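Local coordinates for protein peptidoglycan D,D-transpeptidase PbpA (Mycobacterium tuberculosis, PDB 3UN7) that probably cross-links peptidoglycan strands of the mycobacterial cell wall as a penicillin-binding D,D-transpeptidase working through an acyl-enzyme, and is needed for regulating cell length, at residues A116-M121 / V147-Y152; Q213-P218 / C253-V258; G389-S394 / P419-K424. All coordinates share one frame; numbering follows the deposited sequence.

Contact 1 (A116-M121 / V147-Y152); sequences AGWDAM and VSSPSY
Trp118 and Met121 of helix 111-123 pack on Val147, Ser149 and Ser151 where edge strand 143-149 leaves the five-stranded antiparallel sheet of the transpeptidase fold. Helix and strand run nearly parallel, at 21°, with the axes of these segments 8.4 Å apart at their closest. Gly117 has no side chain, which lets Val147 come close to the helix backbone; its CG1 lies 3.9 Å from Trp118 CA. Trp118 holds CG anti to its own N (chi1 175°), sending the indole along the strand toward the turn, about at right angles to the valine. The six-membered ring meets the strand edge-on: Trp118 CZ3 is 3.4 Å from Ser148 O, which lies in the ring plane, so an aromatic C-H edge faces a carbonyl oxygen. Ser151 CB approaches the same corner obliquely, 3.8 Å from Trp118 CZ3. On the next turn Met121, bent at chi2 and chi3, brings CE to within 4.2 Å of Ser149 CB. The serine hydroxyls are engaged beyond this contact: Ser149 OG bonds Cys129 O and Gln122 NE2, and Ser151 OG bonds Glu53 O. Helix 52-59 borders Trp118, helix 446-458 covers Met121 through Ile449, and strand 131-136 lies beside Val147 through Val133.

Contact 2 (Q213-P218 / C253-V258); sequences QLTAAP and CNTAFV
Polar bonds centre on Thr255, in the first turn of helix 254-264. Its OG1 donates to Ala217 O at 2.6 Å, in the carbonyl plane, with a C=O...O angle of 157°. The same Thr255 OG1 accepts from a water at 2.7 Å, and that water also donates to Thr215 O at 3.0 Å, so one hydroxyl is tied to Ala217 O directly and to Thr215 O through the water. With chi1 at 61°, OG1 sits between the backbone N and carbonyl carbon of Thr255, leaving CG2 beside Ala217 O and Pro218 O. Across from it, Thr215 OG1 accepts from Ala217 N at 3.0 Å, an ST turn that bends the chain as strand 213-215 ends. The apolar contact is Leu214 CB on Ala256 CB at 4.0 Å. Two methyl groups lie against carbonyl oxygens: Ala256 CB is 3.5 Å from Thr215 O, and Thr215 CG2 3.7 Å from Thr255 O. Next to Thr255, Asn254 ends the family's Ser-Xaa-Asn motif, and its OD1 bonds Lys196 of the Ser-Xaa-Xaa-Lys motif that starts at Ser193. Strand 213-215 pairs with strand 242-244, Cys253 is joined to Cys237 by a disulfide, and helix 245-251 backs Ala256 through Ala248.

Contact 3 (G389-S394 / P419-K424); sequences GVQIAS and PAQAPK
The side-chain amides of Gln391 and Gln421 meet with their planes turned 48° apart, where the connection between strands 411-418 and 425-431 lies against the lead-in to edge strand 393-399. They approach through oxygens: Gln391 OE1 is 3.5 Å from Gln421 OE1, and since both are acceptors no hydrogen bond joins them. The oxygen corner of the Gln391 amide also touches a methyl group, with OE1 3.5 Å from Ala420 CB. An extended chain puts it there: CG is anti to the backbone N (chi1 -170°) and chi2 is likewise near 180°, so Gln391 reaches over Ala420 as far as Gln421, whose CG touches the same OE1. The backbones meet too. Ala420 N donates to Gln391 O at 2.8 Å, with an N-H...O angle of 141° and the donor tilted out of the carbonyl plane. Pro419 lies opposite Gln391 but has no N-H to give; its CA instead makes a C-H...O contact of 3.4 Å to Gln391 O. Ala420 CB points toward the facing segment and meets Ala393 CB at 4.1 Å, carrying the contact to the start of strand 393-399. A type I turn from Pro419 to Ala422, closed by Ala422 N to Pro419 O, holds Ala420 at its second position. Backbone bonding between Ala393 and Phe417 continues the pairing into strands 393-399 and 411-418, while the backbone of Lys424 bonds back to that of Ala418 as strand 425-431 begins. Helix 364-379 packs on Gln391 and Ala420 through Val375, and helix 446-458 covers Val390 and Ile392.

From the N terminus, contact 1 comes first: after helix 111-123 a short loop leads to strand 131-136, and the chain returns along strand 143-149 to close a loop of 25 residues. Contact 2 follows, closing 34 residues that include strand 242-244 and helix 245-251, at a site about 36 Å from contact 1 between centres. Contact 3 closes the hairpin of strands 393-399 and 411-418. The three lie in series along the chain, none nesting or crossing. Contacts 1 and 3 reach the same five-stranded sheet, at its two edge strands, 143-149 and 393-399; contact 2 belongs to the helical part of the transpeptidase, about 11 Å from contact 3 at the nearest atoms.

Contact 1 (A116-M121 / V147-Y152)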
loop_
_atom_site.group_PDB
_atom_site.type_symbol
_atom_site.label_atom_id
_atom_site.label_comp_id
_atom_site.label_asym_id
_atom_site.label_seq_id
_atom_site.Cartn_x
_atom_site.Cartn_y
_atom_site.Cartn_z
ATOM N N ALA A 116 -5.925 -1.511 13.654
ATOM C CA ALA A 116 -5.073 -2.700 13.770
ATOM C C ALA A 116 -3.742 -2.532 13.046
ATOM O O ALA A 116 -2.705 -2.916 13.560
ATOM C CB ALA A 116 -5.800 -3.939 13.268
ATOM N N GLY A 117 -3.770 -1.954 11.848
ATOM C CA GLY A 117 -2.533 -1.730 11.099
ATOM C C GLY A 117 -1.633 -0.772 11.854
ATOM O O GLY A 117 -0.441 -1.041 12.046
ATOM N N TRP A 118 -2.213 0.353 12.272
ATOM C CA TRP A 118 -1.509 1.342 13.076
ATOM C C TRP A 118 -0.920 0.704 14.324
ATOM O O TRP A 118 0.283 0.843 14.571
ATOM C CB TRP A 118 -2.425 2.507 13.493
ATOM C CG TRP A 118 -1.731 3.468 14.437
ATOM C CD1 TRP A 118 -1.907 3.565 15.791
ATOM C CD2 TRP A 118 -0.734 4.443 14.095
ATOM N NE1 TRP A 118 -1.093 4.550 16.306
ATOM C CE2 TRP A 118 -0.371 5.108 15.286
ATOM C CE3 TRP A 118 -0.118 4.822 12.898
ATOM C CZ2 TRP A 118 0.588 6.128 15.315
ATOM C CZ3 TRP A 118 0.836 5.845 12.929
ATOM C CH2 TRP A 118 1.175 6.479 14.125
ATOM N N ASP A 119 -1.761 0.029 15.115
ATOM C CA ASP A 119 -1.298 -0.555 16.375
ATOM C C ASP A 119 -0.164 -1.535 16.112
ATOM O O ASP A 119 0.848 -1.531 16.822
ATOM C CB ASP A 119 -2.422 -1.280 17.120
ATOM C CG ASP A 119 -3.465 -0.341 17.704
ATOM O OD1 ASP A 119 -3.204 0.881 17.786
ATOM O OD2 ASP A 119 -4.548 -0.844 18.101
ATOM N N ALA A 120 -0.334 -2.391 15.104
ATOM C CA ALA A 120 0.694 -3.382 14.768
ATOM C C ALA A 120 2.015 -2.722 14.359
ATOM O O ALA A 120 3.086 -3.175 14.761
ATOM C CB ALA A 120 0.208 -4.322 13.690
ATOM N N MET A 121 1.935 -1.643 13.584
ATOM C CA MET A 121 3.121 -0.884 13.191
ATOM C C MET A 121 3.790 -0.216 14.394
ATOM O O MET A 121 5.020 -0.124 14.456
ATOM C CB MET A 121 2.769 0.166 12.127
ATOM C CG MET A 121 2.526 -0.409 10.724
ATOM S SD MET A 121 3.987 -1.199 9.988
ATOM C CE MET A 121 4.901 0.243 9.465
ATOM N N VAL A 147 -2.258 3.207 6.086
ATOM C CA VAL A 147 -1.476 3.502 7.289
ATOM C C VAL A 147 -0.059 3.907 6.915
ATOM O O VAL A 147 0.563 3.283 6.067
ATOM C CB VAL A 147 -1.454 2.311 8.264
ATOM C CG1 VAL A 147 -0.571 2.619 9.478
ATOM C CG2 VAL A 147 -2.880 1.989 8.744
ATOM N N SER A 148 0.435 4.972 7.538
ATOM C CA SER A 148 1.827 5.394 7.348
ATOM C C SER A 148 2.433 5.645 8.725
ATOM O O SER A 148 1.736 6.097 9.642
ATOM C CB SER A 148 1.901 6.643 6.455
ATOM O OG SER A 148 3.239 6.900 6.046
ATOM N N SER A 149 3.715 5.322 8.884
ATOM C CA SER A 149 4.378 5.426 10.182
ATOM C C SER A 149 5.844 5.842 9.956
ATOM O O SER A 149 6.493 5.329 9.041
ATOM C CB SER A 149 4.276 4.087 10.923
ATOM O OG SER A 149 4.825 4.138 12.229
ATOM N N PRO A 150 6.360 6.811 10.739
ATOM C CA PRO A 150 5.685 7.585 11.784
ATOM C C PRO A 150 4.631 8.487 11.143
ATOM O O PRO A 150 4.651 8.685 9.931
ATOM C CB PRO A 150 6.821 8.432 12.391
ATOM C CG PRO A 150 7.838 8.556 11.282
ATOM C CD PRO A 150 7.772 7.218 10.578
ATOM N N SER A 151 3.707 9.005 11.946
ATOM C CA SER A 151 2.713 9.948 11.450
ATOM C C SER A 151 2.833 11.224 12.276
ATOM O O SER A 151 3.794 11.384 13.023
ATOM C CB SER A 151 1.317 9.340 11.534
ATOM O OG SER A 151 0.388 10.087 10.763
ATOM N N TYR A 152 1.874 12.131 12.139
ATOM C CA TYR A 152 1.921 13.424 12.807
ATOM C C TYR A 152 0.514 13.785 13.253
ATOM O O TYR A 152 -0.452 13.140 12.851
ATOM C CB TYR A 152 2.453 14.499 11.855
ATOM C CG TYR A 152 1.496 14.825 10.746
ATOM C CD1 TYR A 152 0.661 15.949 10.826
ATOM C CD2 TYR A 152 1.382 13.993 9.630
ATOM C CE1 TYR A 152 -0.259 16.232 9.827
ATOM C CE2 TYR A 152 0.473 14.277 8.623
ATOM C CZ TYR A 152 -0.347 15.390 8.732
ATOM O OH TYR A 152 -1.236 15.675 7.722
#

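Contact 2 (Q213-P218 / C253-V258)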
loop_
_atom_site.group_PDB
_atom_site.type_symbol
_atom_site.label_atom_id
_atom_site.label_comp_id
_atom_site.label_asym_id
_atom_site.label_seq_id
_atom_site.Cartn_x
_atom_site.Cartn_y
_atom_site.Cartn_z
ATOM N N GLN A 213 12.228 -27.330 -13.905
ATOM C CA GLN A 213 13.379 -27.358 -13.016
ATOM C C GLN A 213 14.287 -26.147 -13.189
ATOM O O GLN A 213 14.653 -25.801 -14.307
ATOM C CB GLN A 213 14.155 -28.669 -13.223
ATOM C CG GLN A 213 13.323 -29.924 -12.887
ATOM C CD GLN A 213 12.950 -29.997 -11.417
ATOM O OE1 GLN A 213 11.768 -30.018 -11.063
ATOM N NE2 GLN A 213 13.960 -30.001 -10.551
ATOM N N LEU A 214 14.625 -25.502 -12.070
ATOM C CA LEU A 214 15.526 -24.348 -12.063
ATOM C C LEU A 214 16.673 -24.569 -11.084
ATOM O O LEU A 214 16.559 -25.378 -10.153
ATOM C CB LEU A 214 14.773 -23.071 -11.672
ATOM C CG LEU A 214 13.519 -22.722 -12.466
ATOM C CD1 LEU A 214 12.663 -21.693 -11.690
ATOM C CD2 LEU A 214 13.902 -22.211 -13.824
ATOM N N THR A 215 17.755 -23.818 -11.271
ATOM C CA THR A 215 18.946 -23.966 -10.434
ATOM C C THR A 215 18.648 -23.838 -8.940
ATOM O O THR A 215 17.840 -23.006 -8.516
ATOM C CB THR A 215 20.099 -23.010 -10.840
ATOM O OG1 THR A 215 21.217 -23.241 -9.980
ATOM C CG2 THR A 215 19.686 -21.540 -10.745
ATOM N N ALA A 216 19.293 -24.702 -8.163
ATOM C CA ALA A 216 19.220 -24.662 -6.715
ATOM C C ALA A 216 20.502 -24.053 -6.150
ATOM O O ALA A 216 20.647 -23.946 -4.935
ATOM C CB ALA A 216 19.001 -26.066 -6.158
ATOM N N ALA A 217 21.408 -23.643 -7.043
ATOM C CA ALA A 217 22.736 -23.114 -6.690
ATOM C C ALA A 217 22.673 -21.936 -5.723
ATOM O O ALA A 217 21.807 -21.082 -5.868
ATOM C CB ALA A 217 23.524 -22.719 -7.962
ATOM N N PRO A 218 23.596 -21.892 -4.737
ATOM C CA PRO A 218 23.656 -20.820 -3.741
ATOM C C PRO A 218 24.100 -19.465 -4.310
ATOM O O PRO A 218 23.801 -18.434 -3.716
ATOM C CB PRO A 218 24.680 -21.340 -2.729
ATOM C CG PRO A 218 25.548 -22.260 -3.505
ATOM C CD PRO A 218 24.646 -22.907 -4.508
ATOM N N CYS A 253 13.798 -18.730 -3.515
ATOM C CA CYS A 253 15.227 -18.875 -3.783
ATOM C C CYS A 253 15.642 -17.897 -4.868
ATOM O O CYS A 253 15.154 -17.978 -5.984
ATOM C CB CYS A 253 15.543 -20.312 -4.199
ATOM S SG CYS A 253 15.142 -21.538 -2.927
ATOM N N ASN A 254 16.546 -16.981 -4.537
ATOM C CA ASN A 254 16.954 -15.913 -5.463
ATOM C C ASN A 254 17.511 -16.361 -6.807
ATOM O O ASN A 254 17.167 -15.803 -7.846
ATOM C CB ASN A 254 17.975 -14.981 -4.805
ATOM C CG ASN A 254 17.356 -14.071 -3.765
ATOM O OD1 ASN A 254 16.163 -13.740 -3.825
ATOM N ND2 ASN A 254 18.167 -13.655 -2.798
ATOM N N THR A 255 18.407 -17.337 -6.782
ATOM C CA THR A 255 19.140 -17.702 -7.996
ATOM C C THR A 255 18.228 -18.335 -9.058
ATOM O O THR A 255 18.400 -18.103 -10.261
ATOM C CB THR A 255 20.361 -18.588 -7.675
ATOM O OG1 THR A 255 19.930 -19.795 -7.047
ATOM C CG2 THR A 255 21.321 -17.842 -6.740
ATOM N N ALA A 256 17.248 -19.103 -8.594
ATOM C CA ALA A 256 16.202 -19.654 -9.444
ATOM C C ALA A 256 15.384 -18.578 -10.161
ATOM O O ALA A 256 15.025 -18.752 -11.320
ATOM C CB ALA A 256 15.284 -20.567 -8.632
ATOM N N PHE A 257 15.078 -17.472 -9.479
ATOM C CA PHE A 257 14.345 -16.383 -10.126
ATOM C C PHE A 257 15.214 -15.478 -11.006
ATOM O O PHE A 257 14.727 -14.903 -11.985
ATOM C CB PHE A 257 13.498 -15.621 -9.110
ATOM C CG PHE A 257 12.295 -16.397 -8.691
ATOM C CD1 PHE A 257 11.138 -16.351 -9.457
ATOM C CD2 PHE A 257 12.348 -17.254 -7.596
ATOM C CE1 PHE A 257 10.024 -17.103 -9.108
ATOM C CE2 PHE A 257 11.240 -18.013 -7.244
ATOM C CZ PHE A 257 10.071 -17.934 -8.008
ATOM N N VAL A 258 16.497 -15.371 -10.672
ATOM C CA VAL A 258 17.446 -14.685 -11.551
ATOM C C VAL A 258 17.481 -15.459 -12.873
ATOM O O VAL A 258 17.300 -14.885 -13.955
ATOM C CB VAL A 258 18.858 -14.596 -10.903
ATOM C CG1 VAL A 258 19.910 -14.128 -11.916
ATOM C CG2 VAL A 258 18.820 -13.653 -9.699
HETATM O O HOH W 1 17.869 -21.268 -6.073
#

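Contact 3 (G389-S394 / P419-K424)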
loop_
_atom_site.group_PDB
_atom_site.type_symbol
_atom_site.label_atom_id
_atom_site.label_comp_id
_atom_site.label_asym_id
_atom_site.label_seq_id
_atom_site.Cartn_x
_atom_site.Cartn_y
_atom_site.Cartn_z
ATOM N N GLY A 389 -8.710 -21.366 10.873
ATOM C CA GLY A 389 -9.774 -21.521 9.876
ATOM C C GLY A 389 -9.731 -20.474 8.780
ATOM O O GLY A 389 -10.724 -20.248 8.083
ATOM N N VAL A 390 -8.590 -19.809 8.643
ATOM C CA VAL A 390 -8.418 -18.826 7.591
ATOM C C VAL A 390 -7.135 -19.132 6.838
ATOM O O VAL A 390 -6.028 -19.102 7.397
ATOM C CB VAL A 390 -8.452 -17.355 8.110
ATOM C CG1 VAL A 390 -7.966 -16.395 7.033
ATOM C CG2 VAL A 390 -9.868 -16.957 8.546
ATOM N N GLN A 391 -7.310 -19.461 5.566
ATOM C CA GLN A 391 -6.201 -19.745 4.674
ATOM C C GLN A 391 -5.720 -18.441 4.046
ATOM O O GLN A 391 -6.503 -17.706 3.442
ATOM C CB GLN A 391 -6.648 -20.722 3.585
ATOM C CG GLN A 391 -5.521 -21.277 2.756
ATOM C CD GLN A 391 -6.016 -22.178 1.641
ATOM O OE1 GLN A 391 -6.876 -21.790 0.840
ATOM N NE2 GLN A 391 -5.470 -23.386 1.576
ATOM N N ILE A 392 -4.433 -18.165 4.196
ATOM C CA ILE A 392 -3.860 -16.910 3.710
ATOM C C ILE A 392 -2.920 -17.252 2.562
ATOM O O ILE A 392 -2.161 -18.217 2.662
ATOM C CB ILE A 392 -3.073 -16.182 4.828
ATOM C CG1 ILE A 392 -4.007 -15.736 5.949
ATOM C CG2 ILE A 392 -2.299 -14.969 4.279
ATOM C CD1 ILE A 392 -3.276 -15.148 7.161
ATOM N N ALA A 393 -3.006 -16.486 1.475
ATOM C CA ALA A 393 -2.049 -16.551 0.388
ATOM C C ALA A 393 -1.141 -15.354 0.605
ATOM O O ALA A 393 -1.631 -14.238 0.795
ATOM C CB ALA A 393 -2.758 -16.426 -0.962
ATOM N N SER A 394 0.168 -15.566 0.564
ATOM C CA SER A 394 1.080 -14.475 0.845
ATOM C C SER A 394 2.403 -14.589 0.105
ATOM O O SER A 394 2.710 -15.617 -0.496
ATOM C CB SER A 394 1.347 -14.414 2.354
ATOM O OG SER A 394 2.218 -15.471 2.747
ATOM N N PRO A 419 -9.814 -14.764 2.721
ATOM C CA PRO A 419 -9.462 -16.182 2.689
ATOM C C PRO A 419 -9.004 -16.503 1.284
ATOM O O PRO A 419 -9.566 -15.963 0.325
ATOM C CB PRO A 419 -10.798 -16.890 2.973
ATOM C CG PRO A 419 -11.641 -15.869 3.644
ATOM C CD PRO A 419 -11.249 -14.573 2.999
ATOM N N ALA A 420 -7.988 -17.346 1.140
ATOM C CA ALA A 420 -7.349 -17.510 -0.155
ATOM C C ALA A 420 -8.304 -17.965 -1.251
ATOM O O ALA A 420 -8.109 -17.628 -2.421
ATOM C CB ALA A 420 -6.156 -18.469 -0.058
ATOM N N GLN A 421 -9.329 -18.727 -0.877
ATOM C CA GLN A 421 -10.224 -19.334 -1.873
ATOM C C GLN A 421 -11.401 -18.454 -2.276
ATOM O O GLN A 421 -12.046 -18.717 -3.298
ATOM C CB GLN A 421 -10.719 -20.695 -1.408
ATOM C CG GLN A 421 -9.727 -21.801 -1.650
ATOM C CD GLN A 421 -10.181 -23.125 -1.098
ATOM O OE1 GLN A 421 -9.691 -23.572 -0.064
ATOM N NE2 GLN A 421 -11.111 -23.772 -1.785
ATOM N N ALA A 422 -11.659 -17.412 -1.487
ATOM C CA ALA A 422 -12.718 -16.434 -1.778
ATOM C C ALA A 422 -12.381 -15.134 -1.040
ATOM O O ALA A 422 -12.996 -14.827 -0.036
ATOM C CB ALA A 422 -14.070 -16.982 -1.337
ATOM N N PRO A 423 -11.347 -14.406 -1.511
ATOM C CA PRO A 423 -10.741 -13.299 -0.757
ATOM C C PRO A 423 -11.644 -12.103 -0.449
ATOM O O PRO A 423 -12.478 -11.713 -1.273
ATOM C CB PRO A 423 -9.566 -12.872 -1.642
ATOM C CG PRO A 423 -9.292 -14.075 -2.521
ATOM C CD PRO A 423 -10.636 -14.656 -2.780
ATOM N N LYS A 424 -11.454 -11.525 0.734
ATOM C CA LYS A 424 -12.228 -10.358 1.171
ATOM C C LYS A 424 -11.326 -9.175 1.495
ATOM O O LYS A 424 -11.784 -8.039 1.617
ATOM C CB LYS A 424 -13.100 -10.719 2.379
ATOM C CG LYS A 424 -14.266 -11.600 1.977
ATOM C CD LYS A 424 -14.359 -12.831 2.855
ATOM C CE LYS A 424 -15.373 -13.862 2.301
ATOM N NZ LYS A 424 -14.773 -15.244 2.191
#